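Long-range contact in Thiol:disulfide interchange protein, thioredoxin family protein (PDB 3OR5), which probably acts as a thiol:disulfide oxidoreductase of the thioredoxin superfamily, with a likely part in cytochrome c biogenesis: residues A[36-41]-A[118-123]. Numbering follows the deposited sequence.
Sequences AYIVNF and PTSFVI
The ring of Y37 lies over the side chain of I123. I123 CB sits 3.7 Å from the centroid of the Y37 ring and 11° off the normal, a CH-pi contact. I123 CG2 meets CE2 of Y37 at 3.4 Å, while CD1 of I123 reaches the CE1 side, so the branched chain spans the ring. Y37 can do this because CG stands between its own backbone N and carbonyl carbon (chi1 53°), which swings the ring toward the neighbouring strand and over I123. V39 CG2 lies at the edge of the Y37 ring, in its plane. With an alanine here in place of Y37, I123 would probably lose its aromatic cover, and a gap would open beside V39.

Further along the same face, F41 and F121 meet obliquely through their CE2 atoms, 3.6 Å apart, with ring planes at 85°. The other face carries I38 beside V122, then N40 beside S120. I38 CG1 is 4.1 Å from V122 CG2, the two side chains pointing the same way. N40 OD1 lies 2.9 Å from S120 OG.

Six backbone hydrogen bonds join the antiparallel strands. Y37 with I123, V39 with F121 and F41 with T119 are the hydrogen-bonded pairs. T119 N to F41 O is the longest, at 3.2 Å, just after P118 and its cis peptide bond. A cis-proline here is a hallmark of the thioredoxin fold, and P118 touches C49 of the probable CxxC motif. T119 OG1 bonds back to G116 O.

Strand 36-42 is the middle strand of the mixed sheet, between 68-74 and 119-123, and 129-133 lies beyond 119-123. On the I38 and V122 face, helix 139-150 packs through I145, and N40 touches helix 47-63. On the opposite face, the ring of F121 meets F106 of helix 100-107.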
ATOM      1  N   ALA A  36      -6.330  -9.506   1.923  1.00 13.69           N
ATOM      2  CA  ALA A  36      -4.944  -9.286   1.433  1.00 13.09           C
ATOM      3  C   ALA A  36      -4.884  -7.779   1.184  1.00 11.65           C
ATOM      4  O   ALA A  36      -5.882  -7.131   0.893  1.00 12.10           O
ATOM      5  CB  ALA A  36      -4.675 -10.028   0.203  1.00 12.63           C
ATOM      6  N   TYR A  37      -3.675  -7.189   1.335  1.00 10.14           N
ATOM      7  CA  TYR A  37      -3.601  -5.763   1.012  1.00  9.59           C
ATOM      8  C   TYR A  37      -2.132  -5.467   0.668  1.00 10.53           C
ATOM      9  O   TYR A  37      -1.218  -6.220   1.071  1.00 11.59           O
ATOM     10  CB  TYR A  37      -4.090  -4.856   2.117  1.00  9.42           C
ATOM     11  CG  TYR A  37      -3.475  -5.064   3.515  1.00 10.79           C
ATOM     12  CD1 TYR A  37      -2.466  -4.228   3.932  1.00 14.27           C
ATOM     13  CD2 TYR A  37      -4.008  -5.995   4.411  1.00 15.92           C
ATOM     14  CE1 TYR A  37      -1.942  -4.323   5.234  1.00 15.92           C
ATOM     15  CE2 TYR A  37      -3.518  -6.101   5.666  1.00 20.76           C
ATOM     16  CZ  TYR A  37      -2.455  -5.337   6.052  1.00 20.09           C
ATOM     17  OH  TYR A  37      -1.970  -5.394   7.347  1.00 23.86           O
ATOM     18  N   ILE A  38      -1.950  -4.358  -0.028  1.00 10.23           N
ATOM     19  CA  ILE A  38      -0.555  -3.917  -0.379  1.00  8.56           C
ATOM     20  C   ILE A  38      -0.455  -2.508   0.119  1.00 10.18           C
ATOM     21  O   ILE A  38      -1.287  -1.648  -0.265  1.00 11.33           O
ATOM     22  CB  ILE A  38      -0.305  -4.027  -1.904  1.00  8.69           C
ATOM     23  CG1 ILE A  38      -0.186  -5.501  -2.330  1.00 12.00           C
ATOM     24  CG2 ILE A  38       0.980  -3.294  -2.266  1.00 12.03           C
ATOM     25  CD1 ILE A  38      -0.220  -5.670  -3.893  1.00 13.41           C
ATOM     26  N   VAL A  39       0.580  -2.251   0.956  1.00 10.04           N
ATOM     27  CA  VAL A  39       0.789  -0.887   1.513  1.00  9.46           C
ATOM     28  C   VAL A  39       1.893  -0.281   0.652  1.00  9.54           C
ATOM     29  O   VAL A  39       2.985  -0.836   0.546  1.00 10.54           O
ATOM     30  CB  VAL A  39       1.214  -0.975   2.952  1.00 10.92           C
ATOM     31  CG1 VAL A  39       1.524   0.451   3.516  1.00 12.94           C
ATOM     32  CG2 VAL A  39       0.114  -1.697   3.787  1.00 13.45           C
ATOM     33  N   ASN A  40       1.579   0.846   0.024  1.00  8.69           N
ATOM     34  CA  ASN A  40       2.433   1.494  -1.027  1.00  9.25           C
ATOM     35  C   ASN A  40       2.904   2.793  -0.434  1.00  8.85           C
ATOM     36  O   ASN A  40       2.135   3.738  -0.229  1.00  9.74           O
ATOM     37  CB  ASN A  40       1.633   1.745  -2.305  1.00  9.16           C
ATOM     38  CG  ASN A  40       2.421   2.529  -3.315  1.00 11.47           C
ATOM     39  OD1 ASN A  40       3.586   2.144  -3.622  1.00 16.78           O
ATOM     40  ND2 ASN A  40       1.839   3.454  -3.890  1.00  9.64           N
ATOM     41  N   PHE A  41       4.230   2.875  -0.192  1.00  9.96           N
ATOM     42  CA  PHE A  41       4.861   4.164   0.229  1.00 11.16           C
ATOM     43  C   PHE A  41       5.241   4.829  -1.043  1.00 10.12           C
ATOM     44  O   PHE A  41       5.979   4.255  -1.887  1.00 11.45           O
ATOM     45  CB  PHE A  41       6.127   3.900   1.086  1.00 10.85           C
ATOM     46  CG  PHE A  41       5.759   3.506   2.507  1.00 10.86           C
ATOM     47  CD1 PHE A  41       5.762   4.418   3.594  1.00 11.79           C
ATOM     48  CD2 PHE A  41       5.387   2.169   2.742  1.00 11.47           C
ATOM     49  CE1 PHE A  41       5.362   4.021   4.877  1.00 11.38           C
ATOM     50  CE2 PHE A  41       4.976   1.751   4.042  1.00 10.73           C
ATOM     51  CZ  PHE A  41       5.040   2.659   5.144  1.00 12.71           C
ATOM     52  N   PRO A 118       8.880   4.005  -5.383  1.00 17.21           N
ATOM     53  CA  PRO A 118       7.894   3.436  -4.392  1.00 18.27           C
ATOM     54  C   PRO A 118       8.437   2.173  -3.713  1.00 17.74           C
ATOM     55  O   PRO A 118       9.331   1.485  -4.302  1.00 17.75           O
ATOM     56  CB  PRO A 118       6.765   3.033  -5.317  1.00 18.58           C
ATOM     57  CG  PRO A 118       7.451   2.689  -6.618  1.00 21.27           C
ATOM     58  CD  PRO A 118       8.418   3.803  -6.754  1.00 18.66           C
ATOM     59  N   THR A 119       8.033   1.917  -2.460  1.00 15.67           N
ATOM     60  CA  THR A 119       8.343   0.650  -1.791  1.00 15.12           C
ATOM     61  C   THR A 119       6.973   0.187  -1.295  1.00 13.92           C
ATOM     62  O   THR A 119       6.252   0.969  -0.647  1.00 13.27           O
ATOM     63  CB  THR A 119       9.223   0.871  -0.580  1.00 15.17           C
ATOM     64  OG1 THR A 119      10.581   1.296  -0.992  1.00 18.44           O
ATOM     65  CG2 THR A 119       9.458  -0.468   0.176  1.00 15.93           C
ATOM     66  N   SER A 120       6.678  -1.070  -1.567  1.00 13.13           N
ATOM     67  CA  SER A 120       5.388  -1.562  -1.134  1.00 12.89           C
ATOM     68  C   SER A 120       5.550  -2.872  -0.418  1.00 13.27           C
ATOM     69  O   SER A 120       6.507  -3.607  -0.606  1.00 14.37           O
ATOM     70  CB  SER A 120       4.537  -1.788  -2.351  1.00 14.05           C
ATOM     71  OG  SER A 120       4.290  -0.583  -3.154  1.00 14.97           O
ATOM     72  N   PHE A 121       4.584  -3.164   0.429  1.00 10.73           N
ATOM     73  CA  PHE A 121       4.610  -4.418   1.274  1.00  9.90           C
ATOM     74  C   PHE A 121       3.393  -5.208   0.969  1.00  9.99           C
ATOM     75  O   PHE A 121       2.272  -4.637   0.911  1.00  9.88           O
ATOM     76  CB  PHE A 121       4.644  -4.020   2.741  1.00  9.33           C
ATOM     77  CG  PHE A 121       5.877  -3.227   3.090  1.00 11.44           C
ATOM     78  CD1 PHE A 121       7.012  -3.896   3.437  1.00 13.10           C
ATOM     79  CD2 PHE A 121       5.898  -1.835   2.963  1.00 12.94           C
ATOM     80  CE1 PHE A 121       8.175  -3.187   3.730  1.00 14.28           C
ATOM     81  CE2 PHE A 121       7.096  -1.100   3.213  1.00 13.84           C
ATOM     82  CZ  PHE A 121       8.230  -1.784   3.603  1.00 11.59           C
ATOM     83  N   VAL A 122       3.594  -6.496   0.725  1.00  8.41           N
ATOM     84  CA  VAL A 122       2.424  -7.390   0.376  1.00  9.69           C
ATOM     85  C   VAL A 122       2.018  -8.156   1.598  1.00 11.00           C
ATOM     86  O   VAL A 122       2.836  -8.909   2.171  1.00 12.14           O
ATOM     87  CB  VAL A 122       2.808  -8.344  -0.731  1.00 10.11           C
ATOM     88  CG1 VAL A 122       1.553  -9.216  -1.091  1.00 11.82           C
ATOM     89  CG2 VAL A 122       3.358  -7.634  -2.033  1.00 13.28           C
ATOM     90  N   ILE A 123       0.771  -7.974   2.044  1.00 11.89           N
ATOM     91  CA  ILE A 123       0.233  -8.681   3.233  1.00 12.47           C
ATOM     92  C   ILE A 123      -0.814  -9.664   2.750  1.00 14.09           C
ATOM     93  O   ILE A 123      -1.757  -9.293   2.030  1.00 14.48           O
ATOM     94  CB  ILE A 123      -0.385  -7.714   4.250  1.00 12.96           C
ATOM     95  CG1 ILE A 123       0.664  -6.917   5.001  1.00 15.52           C
ATOM     96  CG2 ILE A 123      -1.111  -8.527   5.371  1.00 13.10           C
ATOM     97  CD1 ILE A 123       1.236  -5.759   4.175  1.00 15.80           C
TER